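Local coordinates for tetratricopeptide repeat protein (PDB 4R7S) that is of unknown function but, as a tetratricopeptide repeat protein built mainly of helices, probably serves as a scaffold for binding other proteins or peptides, at residues Ala198-Glu201 and Lys202-Glu206; Glu228-Ala231 and Leu232-Lys236; Met240-Lys244 and Glu245-Glu249. All coordinates share one frame; numbering follows the deposited sequence.

Contact 1. Residues Ala198-Glu201 and Lys202-Glu206. With EDO (1,2-ethanediol), chain G.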
ATOM      1  N   ALA A 198      12.344  -5.716  22.142  1.00 36.70           N
ATOM      2  CA  ALA A 198      11.595  -6.841  22.678  1.00 35.32           C
ATOM      3  C   ALA A 198      10.564  -7.273  21.642  1.00 38.59           C
ATOM      4  O   ALA A 198      10.513  -8.451  21.301  1.00 38.83           O
ATOM      5  CB  ALA A 198      10.932  -6.455  23.993  1.00 35.42           C
ATOM      6  N   ASP A 199       9.792  -6.303  21.089  1.00 35.32           N
ATOM      7  CA  ASP A 199       8.795  -6.539  20.026  1.00 33.65           C
ATOM      8  C   ASP A 199       9.451  -7.051  18.755  1.00 37.32           C
ATOM      9  O   ASP A 199       8.945  -8.014  18.164  1.00 37.89           O
ATOM     10  CB  ASP A 199       7.988  -5.276  19.719  1.00 34.14           C
ATOM     11  CG  ASP A 199       6.747  -5.070  20.579  1.00 43.27           C
ATOM     12  OD1 ASP A 199       6.412  -5.970  21.380  1.00 47.40           O
ATOM     13  OD2 ASP A 199       6.101  -4.032  20.432  1.00 48.19           O
ATOM     14  N   ILE A 200      10.592  -6.437  18.353  1.00 32.64           N
ATOM     15  CA  ILE A 200      11.344  -6.830  17.161  1.00 32.69           C
ATOM     16  C   ILE A 200      11.829  -8.294  17.284  1.00 39.87           C
ATOM     17  O   ILE A 200      11.679  -9.076  16.346  1.00 40.60           O
ATOM     18  CB  ILE A 200      12.492  -5.835  16.911  1.00 35.61           C
ATOM     19  CG1 ILE A 200      11.916  -4.486  16.404  1.00 35.36           C
ATOM     20  CG2 ILE A 200      13.549  -6.392  15.918  1.00 36.51           C
ATOM     21  CD1 ILE A 200      12.928  -3.330  16.306  1.00 38.70           C
ATOM     22  N   GLU A 201      12.339  -8.666  18.457  1.00 38.70           N
ATOM     23  CA  GLU A 201      12.839 -10.002  18.786  1.00 39.53           C
ATOM     24  C   GLU A 201      11.733 -11.045  18.642  1.00 45.97           C
ATOM     25  O   GLU A 201      12.007 -12.176  18.237  1.00 45.61           O
ATOM     26  CB  GLU A 201      13.395 -10.006  20.227  1.00 40.89           C
ATOM     27  CG  GLU A 201      14.029 -11.317  20.691  1.00 54.96           C
ATOM     28  CD  GLU A 201      15.208 -11.838  19.883  1.00 72.42           C
ATOM     29  OE1 GLU A 201      16.039 -11.023  19.416  1.00 76.18           O
ATOM     30  OE2 GLU A 201      15.305 -13.078  19.732  1.00 54.91           O
ATOM     31  N   LYS A 202      10.491 -10.661  18.983  1.00 43.68           N
ATOM     32  CA  LYS A 202       9.340 -11.547  18.913  1.00 43.75           C
ATOM     33  C   LYS A 202       9.055 -11.926  17.458  1.00 45.53           C
ATOM     34  O   LYS A 202       8.843 -13.095  17.172  1.00 45.75           O
ATOM     35  CB  LYS A 202       8.104 -10.908  19.593  1.00 46.57           C
ATOM     36  CG  LYS A 202       6.946 -11.887  19.779  1.00 58.35           C
ATOM     37  CD  LYS A 202       6.309 -11.793  21.158  1.00 70.80           C
ATOM     38  CE  LYS A 202       5.311 -12.913  21.396  1.00 83.42           C
ATOM     39  NZ  LYS A 202       5.958 -14.256  21.531  1.00 89.83           N
ATOM     40  N   VAL A 203       9.086 -10.952  16.551  1.00 41.00           N
ATOM     41  CA  VAL A 203       8.807 -11.143  15.131  1.00 39.97           C
ATOM     42  C   VAL A 203       9.911 -11.995  14.493  1.00 48.19           C
ATOM     43  O   VAL A 203       9.625 -12.904  13.710  1.00 48.77           O
ATOM     44  CB  VAL A 203       8.667  -9.789  14.404  1.00 41.76           C
ATOM     45  CG1 VAL A 203       8.197  -9.986  12.959  1.00 41.95           C
ATOM     46  CG2 VAL A 203       7.718  -8.873  15.153  1.00 40.92           C
ATOM     47  N   PHE A 204      11.171 -11.684  14.825  1.00 45.42           N
ATOM     48  CA  PHE A 204      12.323 -12.390  14.295  1.00 45.21           C
ATOM     49  C   PHE A 204      12.315 -13.832  14.735  1.00 49.99           C
ATOM     50  O   PHE A 204      12.660 -14.685  13.929  1.00 51.37           O
ATOM     51  CB  PHE A 204      13.631 -11.707  14.719  1.00 46.74           C
ATOM     52  CG  PHE A 204      14.152 -10.688  13.731  1.00 48.11           C
ATOM     53  CD1 PHE A 204      13.745  -9.363  13.793  1.00 50.08           C
ATOM     54  CD2 PHE A 204      15.078 -11.049  12.756  1.00 50.84           C
ATOM     55  CE1 PHE A 204      14.220  -8.424  12.874  1.00 50.50           C
ATOM     56  CE2 PHE A 204      15.561 -10.107  11.846  1.00 53.38           C
ATOM     57  CZ  PHE A 204      15.125  -8.800  11.909  1.00 50.93           C
ATOM     58  N   THR A 205      11.867 -14.119  15.972  1.00 46.33           N
ATOM     59  CA  THR A 205      11.851 -15.481  16.515  1.00 46.69           C
ATOM     60  C   THR A 205      10.695 -16.331  15.945  1.00 51.54           C
ATOM     61  O   THR A 205      10.891 -17.521  15.675  1.00 51.83           O
ATOM     62  CB  THR A 205      11.793 -15.427  18.060  1.00 52.45           C
ATOM     63  OG1 THR A 205      12.795 -14.513  18.528  1.00 53.27           O
ATOM     64  CG2 THR A 205      12.005 -16.801  18.730  1.00 45.54           C
ATOM     65  N   GLU A 206       9.517 -15.724  15.761  1.00 47.75           N
ATOM     66  CA  GLU A 206       8.288 -16.412  15.383  1.00 47.98           C
ATOM     67  C   GLU A 206       7.838 -16.275  13.935  1.00 50.23           C
ATOM     68  O   GLU A 206       6.910 -16.981  13.538  1.00 49.95           O
ATOM     69  CB  GLU A 206       7.143 -15.878  16.258  1.00 49.36           C
ATOM     70  CG  GLU A 206       7.348 -16.050  17.756  1.00 61.30           C
ATOM     71  CD  GLU A 206       6.985 -17.388  18.362  1.00 87.92           C
ATOM     72  OE1 GLU A 206       6.517 -18.294  17.631  1.00 89.17           O
ATOM     73  OE2 GLU A 206       7.174 -17.526  19.591  1.00 89.01           O
TER
HETATM   74  C1  EDO G 305      14.983 -14.308  23.878  1.00 46.37           C
HETATM   75  O1  EDO G 305      13.648 -13.821  24.037  1.00 46.14           O
HETATM   76  C2  EDO G 305      15.082 -15.293  22.704  1.00 45.45           C
HETATM   77  O2  EDO G 305      14.460 -14.788  21.529  1.00 43.39           O

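Contact 2. Residues Glu228-Ala231 and Leu232-Lys236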
ATOM      1  N   GLU A 228      28.547  -1.818  12.779  1.00 51.09           N
ATOM      2  CA  GLU A 228      28.789  -2.980  11.921  1.00 51.41           C
ATOM      3  C   GLU A 228      27.559  -3.889  11.884  1.00 55.12           C
ATOM      4  O   GLU A 228      27.174  -4.356  10.798  1.00 55.62           O
ATOM      5  CB  GLU A 228      30.034  -3.760  12.358  1.00 53.53           C
ATOM      6  CG  GLU A 228      30.848  -4.295  11.187  1.00 69.59           C
ATOM      7  CD  GLU A 228      32.102  -5.090  11.517  1.00103.96           C
ATOM      8  OE1 GLU A 228      32.774  -4.776  12.530  1.00101.56           O
ATOM      9  OE2 GLU A 228      32.435  -6.009  10.731  1.00101.06           O
ATOM     10  N   ARG A 229      26.916  -4.095  13.048  1.00 50.17           N
ATOM     11  CA  ARG A 229      25.684  -4.888  13.145  1.00 49.48           C
ATOM     12  C   ARG A 229      24.524  -4.172  12.388  1.00 50.54           C
ATOM     13  O   ARG A 229      23.813  -4.811  11.604  1.00 49.60           O
ATOM     14  CB  ARG A 229      25.331  -5.174  14.614  1.00 49.98           C
ATOM     15  CG  ARG A 229      25.799  -6.565  15.064  1.00 63.28           C
ATOM     16  CD  ARG A 229      26.028  -6.715  16.561  1.00 78.03           C
ATOM     17  NE  ARG A 229      24.828  -6.512  17.384  1.00 99.46           N
ATOM     18  CZ  ARG A 229      23.947  -7.461  17.710  1.00120.08           C
ATOM     19  NH1 ARG A 229      24.091  -8.698  17.246  1.00111.16           N
ATOM     20  NH2 ARG A 229      22.904  -7.172  18.480  1.00104.69           N
ATOM     21  N   ALA A 230      24.425  -2.835  12.533  1.00 45.32           N
ATOM     22  CA  ALA A 230      23.421  -2.014  11.856  1.00 44.47           C
ATOM     23  C   ALA A 230      23.531  -2.146  10.334  1.00 46.33           C
ATOM     24  O   ALA A 230      22.527  -2.424   9.662  1.00 44.01           O
ATOM     25  CB  ALA A 230      23.575  -0.556  12.270  1.00 45.27           C
ATOM     26  N   ALA A 231      24.768  -1.983   9.798  1.00 43.02           N
ATOM     27  CA  ALA A 231      25.037  -2.088   8.358  1.00 43.31           C
ATOM     28  C   ALA A 231      24.555  -3.431   7.788  1.00 46.51           C
ATOM     29  O   ALA A 231      23.912  -3.446   6.732  1.00 45.30           O
ATOM     30  CB  ALA A 231      26.513  -1.911   8.087  1.00 44.44           C
ATOM     31  N   LEU A 232      24.790  -4.539   8.534  1.00 43.86           N
ATOM     32  CA  LEU A 232      24.371  -5.889   8.119  1.00 44.54           C
ATOM     33  C   LEU A 232      22.861  -5.928   7.892  1.00 47.10           C
ATOM     34  O   LEU A 232      22.416  -6.448   6.864  1.00 45.66           O
ATOM     35  CB  LEU A 232      24.811  -6.963   9.139  1.00 45.10           C
ATOM     36  CG  LEU A 232      26.337  -7.154   9.348  1.00 50.91           C
ATOM     37  CD1 LEU A 232      26.622  -7.991  10.574  1.00 50.55           C
ATOM     38  CD2 LEU A 232      27.030  -7.752   8.112  1.00 53.56           C
ATOM     39  N   ASP A 233      22.092  -5.284   8.818  1.00 42.66           N
ATOM     40  CA  ASP A 233      20.642  -5.158   8.742  1.00 41.74           C
ATOM     41  C   ASP A 233      20.220  -4.229   7.590  1.00 44.00           C
ATOM     42  O   ASP A 233      19.298  -4.584   6.841  1.00 42.49           O
ATOM     43  CB  ASP A 233      20.074  -4.661  10.084  1.00 43.92           C
ATOM     44  CG  ASP A 233      19.868  -5.733  11.146  1.00 50.45           C
ATOM     45  OD1 ASP A 233      20.076  -6.938  10.836  1.00 49.21           O
ATOM     46  OD2 ASP A 233      19.486  -5.376  12.272  1.00 55.19           O
ATOM     47  N   PHE A 234      20.913  -3.066   7.412  1.00 39.85           N
ATOM     48  CA  PHE A 234      20.597  -2.157   6.303  1.00 38.96           C
ATOM     49  C   PHE A 234      20.828  -2.847   4.960  1.00 47.35           C
ATOM     50  O   PHE A 234      19.967  -2.738   4.078  1.00 48.00           O
ATOM     51  CB  PHE A 234      21.395  -0.850   6.388  1.00 39.90           C
ATOM     52  CG  PHE A 234      21.102   0.035   7.585  1.00 39.30           C
ATOM     53  CD1 PHE A 234      19.810   0.126   8.110  1.00 41.06           C
ATOM     54  CD2 PHE A 234      22.104   0.799   8.165  1.00 40.49           C
ATOM     55  CE1 PHE A 234      19.539   0.939   9.215  1.00 41.03           C
ATOM     56  CE2 PHE A 234      21.834   1.610   9.272  1.00 43.43           C
ATOM     57  CZ  PHE A 234      20.553   1.671   9.795  1.00 40.79           C
ATOM     58  N   LYS A 235      21.939  -3.625   4.827  1.00 44.86           N
ATOM     59  CA  LYS A 235      22.220  -4.385   3.599  1.00 45.03           C
ATOM     60  C   LYS A 235      21.115  -5.405   3.324  1.00 47.02           C
ATOM     61  O   LYS A 235      20.611  -5.480   2.198  1.00 45.52           O
ATOM     62  CB  LYS A 235      23.579  -5.085   3.678  1.00 48.12           C
ATOM     63  CG  LYS A 235      24.719  -4.225   3.159  1.00 55.25           C
ATOM     64  CD  LYS A 235      26.001  -4.491   3.920  1.00 60.79           C
ATOM     65  CE  LYS A 235      27.190  -3.745   3.348  1.00 78.71           C
ATOM     66  NZ  LYS A 235      27.683  -4.339   2.069  1.00 91.31           N
ATOM     67  N   LYS A 236      20.683  -6.123   4.376  1.00 43.63           N
ATOM     68  CA  LYS A 236      19.617  -7.114   4.283  1.00 42.94           C
ATOM     69  C   LYS A 236      18.284  -6.463   3.799  1.00 49.05           C
ATOM     70  O   LYS A 236      17.636  -7.014   2.898  1.00 49.18           O
ATOM     71  CB  LYS A 236      19.443  -7.854   5.618  1.00 43.04           C
ATOM     72  CG  LYS A 236      18.334  -8.927   5.610  1.00 51.38           C
ATOM     73  CD  LYS A 236      18.591 -10.104   4.681  1.00 61.81           C
ATOM     74  CE  LYS A 236      17.339 -10.923   4.471  1.00 67.33           C
ATOM     75  NZ  LYS A 236      17.591 -12.064   3.556  1.00 75.97           N
TER

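Contact 3. Residues Met240-Lys244 and Glu245-Glu249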
HETATM    1  N   MSE A 240      16.046  -6.662   0.089  1.00 48.96           N
HETATM    2  CA  MSE A 240      14.611  -6.930   0.182  1.00 47.06           C
HETATM    3  C   MSE A 240      13.762  -5.846  -0.518  1.00 53.73           C
HETATM    4  O   MSE A 240      12.523  -5.902  -0.476  1.00 53.76           O
HETATM    5  CB  MSE A 240      14.210  -7.083   1.653  1.00 47.59           C
HETATM    6  CG  MSE A 240      14.684  -8.402   2.236  1.00 52.56           C
HETATM    7 SE   MSE A 240      14.354  -8.563   4.134  0.75 57.09          SE
HETATM    8  CE  MSE A 240      12.403  -8.917   4.042  1.00 53.37           C
ATOM      9  N   GLY A 241      14.434  -4.890  -1.165  1.00 51.66           N
ATOM     10  CA  GLY A 241      13.774  -3.830  -1.919  1.00 51.41           C
ATOM     11  C   GLY A 241      13.394  -2.561  -1.182  1.00 54.62           C
ATOM     12  O   GLY A 241      12.523  -1.826  -1.662  1.00 55.30           O
ATOM     13  N   TYR A 242      14.056  -2.256  -0.042  1.00 48.94           N
ATOM     14  CA  TYR A 242      13.812  -1.002   0.683  1.00 47.68           C
ATOM     15  C   TYR A 242      14.389   0.151  -0.128  1.00 53.82           C
ATOM     16  O   TYR A 242      15.430  -0.049  -0.763  1.00 54.57           O
ATOM     17  CB  TYR A 242      14.456  -1.045   2.089  1.00 47.48           C
ATOM     18  CG  TYR A 242      14.032   0.093   2.998  1.00 47.04           C
ATOM     19  CD1 TYR A 242      12.920  -0.028   3.831  1.00 47.45           C
ATOM     20  CD2 TYR A 242      14.747   1.286   3.033  1.00 48.91           C
ATOM     21  CE1 TYR A 242      12.518   1.023   4.660  1.00 47.91           C
ATOM     22  CE2 TYR A 242      14.363   2.335   3.867  1.00 50.89           C
ATOM     23  CZ  TYR A 242      13.248   2.200   4.681  1.00 55.22           C
ATOM     24  OH  TYR A 242      12.874   3.234   5.506  1.00 57.19           O
ATOM     25  N   ASN A 243      13.752   1.357  -0.084  1.00 51.20           N
ATOM     26  CA  ASN A 243      14.198   2.570  -0.794  1.00 52.38           C
ATOM     27  C   ASN A 243      15.738   2.680  -0.829  1.00 58.52           C
ATOM     28  O   ASN A 243      16.386   2.883   0.209  1.00 58.30           O
ATOM     29  CB  ASN A 243      13.587   3.857  -0.207  1.00 52.93           C
ATOM     30  CG  ASN A 243      13.812   5.077  -1.087  1.00 76.53           C
ATOM     31  OD1 ASN A 243      14.905   5.641  -1.157  1.00 71.01           O
ATOM     32  ND2 ASN A 243      12.792   5.497  -1.806  1.00 70.88           N
ATOM     33  N   LYS A 244      16.296   2.518  -2.045  1.00 56.41           N
ATOM     34  CA  LYS A 244      17.728   2.531  -2.354  1.00 56.83           C
ATOM     35  C   LYS A 244      18.402   3.834  -1.984  1.00 57.42           C
ATOM     36  O   LYS A 244      19.548   3.785  -1.556  1.00 55.91           O
ATOM     37  CB  LYS A 244      17.975   2.214  -3.837  1.00 61.67           C
ATOM     38  CG  LYS A 244      18.500   0.788  -4.049  1.00 87.37           C
ATOM     39  CD  LYS A 244      18.016   0.190  -5.374  1.00100.53           C
ATOM     40  CE  LYS A 244      18.735  -1.090  -5.743  1.00111.79           C
ATOM     41  NZ  LYS A 244      18.264  -2.256  -4.949  1.00119.86           N
ATOM     42  N   GLU A 245      17.706   4.982  -2.120  1.00 55.27           N
ATOM     43  CA  GLU A 245      18.262   6.306  -1.760  1.00 56.48           C
ATOM     44  C   GLU A 245      18.453   6.429  -0.251  1.00 57.28           C
ATOM     45  O   GLU A 245      19.533   6.817   0.197  1.00 56.73           O
ATOM     46  CB  GLU A 245      17.366   7.475  -2.225  1.00 58.42           C
ATOM     47  CG  GLU A 245      17.139   7.618  -3.718  1.00 74.78           C
ATOM     48  CD  GLU A 245      16.118   8.700  -4.018  1.00110.13           C
ATOM     49  OE1 GLU A 245      14.907   8.447  -3.815  1.00109.43           O
ATOM     50  OE2 GLU A 245      16.534   9.819  -4.401  1.00111.37           O
ATOM     51  N   VAL A 246      17.379   6.108   0.521  1.00 50.75           N
ATOM     52  CA  VAL A 246      17.328   6.185   1.983  1.00 48.66           C
ATOM     53  C   VAL A 246      18.266   5.127   2.567  1.00 52.02           C
ATOM     54  O   VAL A 246      19.045   5.451   3.477  1.00 51.61           O
ATOM     55  CB  VAL A 246      15.864   6.078   2.510  1.00 50.64           C
ATOM     56  CG1 VAL A 246      15.806   5.708   3.997  1.00 49.81           C
ATOM     57  CG2 VAL A 246      15.095   7.374   2.248  1.00 49.75           C
ATOM     58  N   ILE A 247      18.249   3.894   2.001  1.00 47.87           N
ATOM     59  CA  ILE A 247      19.121   2.825   2.477  1.00 48.27           C
ATOM     60  C   ILE A 247      20.586   3.224   2.263  1.00 51.74           C
ATOM     61  O   ILE A 247      21.425   2.896   3.106  1.00 51.70           O
ATOM     62  CB  ILE A 247      18.765   1.429   1.887  1.00 52.33           C
ATOM     63  CG1 ILE A 247      19.102   0.293   2.868  1.00 53.07           C
ATOM     64  CG2 ILE A 247      19.401   1.181   0.540  1.00 54.93           C
ATOM     65  CD1 ILE A 247      18.095   0.065   3.936  1.00 57.92           C
ATOM     66  N   LYS A 248      20.869   4.011   1.190  1.00 48.69           N
ATOM     67  CA  LYS A 248      22.208   4.537   0.873  1.00 48.74           C
ATOM     68  C   LYS A 248      22.690   5.496   2.001  1.00 50.69           C
ATOM     69  O   LYS A 248      23.827   5.371   2.457  1.00 50.91           O
ATOM     70  CB  LYS A 248      22.207   5.255  -0.506  1.00 51.14           C
ATOM     71  CG  LYS A 248      23.597   5.620  -1.037  1.00 63.79           C
ATOM     72  CD  LYS A 248      23.575   6.677  -2.143  1.00 73.41           C
ATOM     73  CE  LYS A 248      24.398   7.901  -1.802  1.00 85.64           C
ATOM     74  NZ  LYS A 248      25.852   7.595  -1.683  1.00 98.25           N
ATOM     75  N   GLU A 249      21.810   6.429   2.444  1.00 45.34           N
ATOM     76  CA  GLU A 249      22.090   7.415   3.500  1.00 44.82           C
ATOM     77  C   GLU A 249      22.290   6.765   4.878  1.00 47.83           C
ATOM     78  O   GLU A 249      23.119   7.255   5.650  1.00 47.29           O
ATOM     79  CB  GLU A 249      20.971   8.479   3.601  1.00 45.61           C
ATOM     80  CG  GLU A 249      20.711   9.286   2.332  1.00 57.13           C
ATOM     81  CD  GLU A 249      21.829  10.118   1.719  1.00 80.61           C
ATOM     82  OE1 GLU A 249      22.768  10.533   2.440  1.00 54.80           O
ATOM     83  OE2 GLU A 249      21.718  10.409   0.506  1.00 83.86           O
TER

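Contact 1. Residues Ala198-Glu201 and Lys202-Glu206
Lys202 N donates to Ala198 O at 3.2 Å and makes a weak second bond to Asp199 O. The lysine chain then leads outward along the helix, where Lys202 NZ forms a long salt bridge of 4.0 Å with Glu206 OE2. Val203 N also bonds weakly to Asp199 O, and Val203 CG2 lies 3.4 Å from that oxygen. The carboxylate of Asp199 is directed elsewhere, to Arg183. Phe204 N gives a straight bond to Ile200 O (165°). The same oxygen sits at the edge of the Phe204 ring, near its plane. Ile200 has CG1 beside its backbone N (chi1 -72°), which leaves CG2 beside the carbonyl carbon, where it meets Phe204 CD1 at 3.7 Å. The two side chains lie side by side and point the same way. Arg217 adds a cation-pi contact to the ring, and Tyr214 meets it edge-to-face. Thr205 N bonds to Glu201 O at 3.0 Å. Thr205 OG1 also approaches Glu201 O, but the 2.5 Å is very short and so doubtful. Glu201 OE2 takes a bond from 1,2-ethanediol O2 at 2.6 Å. The whole is an amphipathic helix, as in the helical hairpins of tetratricopeptide repeat proteins.

Contact 2. Residues Glu228-Ala231 and Leu232-Lys236
Residues 228-231 bond to residues 232-236 through regular i to i+4 backbone bonds, weak from Asp233 N to Arg229 O and tight at 2.7 Å from Lys235 N to Ala231 O. Phe234 N donates to Ala230 O at 2.8 Å, in the plane of that carbonyl. The Phe234 ring leans back over the same group. Ala230 O lies 3.5 Å above the plane of the Phe234 ring, over one face and offset toward the rim. The ring reaches this place because CG is anti to the carbonyl carbon of Phe234 (chi1 -65°), which keeps it beside the backbone N. Phe234 CE2, on one side of the ring, touches Ala230 CB at 4.1 Å. Leu232 meets only backbone here: its CG sits 3.3 Å from Glu228 O, and its CB lies 3.4 Å from Arg229 O. Lys235 runs its CB, CG and CD past Ala231 O, while its amine leads away. Asp233 sets CB 3.3 Å from Ala230 O and sends its carboxylate across to Arg217 and Lys221 on helix 211-223. Arg229 pairs with Glu226. Leu250 and Leu251 of helix 244-252 pack on Phe234. Ala231 and Phe234 give an apolar surface to helix 244-252, while the buried carboxylate of Asp233 faces two cations, which would probably favour its charged form.

Contact 3. Residues Met240-Lys244 and Glu245-Glu249
Asn243 OD1 accepts from two backbone amides of the new helix. The bond to Val246 N is 3.0 Å long and fairly straight (164°), with the donor tilted modestly from the plane of the amide carbonyl. The one to Glu245 N is equally long but weak, being bent to 121°. This is an N-cap. Asn243 O serves as well, taking Ile247 N at 2.8 Å, so both oxygens of the residue hold the first turn. Next to the cap, Tyr242 crosses Val246 and Ile247 obliquely. Val246 CG1 meets the ring at its edge, in plane, 3.7 Å from Tyr242 CE2. Ile247 CD1 approaches Tyr242 CD2 at the same distance of 3.7 Å. The tyrosine can lie here because its CG is anti to the backbone N (chi1 -169°), which lays the ring alongside the first turn. Replacing Tyr242 with an alanine is likely to leave Val246 CG1 and Ile247 CD1 without their aromatic neighbour and to open a gap beside the first turn. Farther along, Lys248 N bonds to Lys244 O at 3.1 Å from well above the carbonyl plane. Ile247 CG2 also lies close to that oxygen. Behind the cap, Gly241 ends the preceding helix in a Schellman motif, with a positive phi that suits glycine. The loop joins helix 227-238 to helix 244-252. Tyr242 and Ile247 both touch Val215 of helix 211-223, and Ile247 also packs on Ala237 and Glu238 of helix 227-238.

In the fold
The three contacts follow one another along the C-terminal part of the chain. Contacts 2 and 3 have centres about 12 Å apart and touch directly, with Phe234 O 3.4 Å from Ile247 CD1. Contact 1 stands apart: its centre is about 17 Å from that of contact 2 and about 23 Å from that of contact 3. Helix 211-223 bridges the distance. Its Arg217 meets Phe204 of contact 1 and pairs with Asp233 of contact 2. Its Tyr214 touches Phe204, Asp233 and the selenomethionine Met240, so it reaches residues of all three ranges. The 1,2-ethanediol at contact 1 probably comes from the crystallisation liquor and marks no known site.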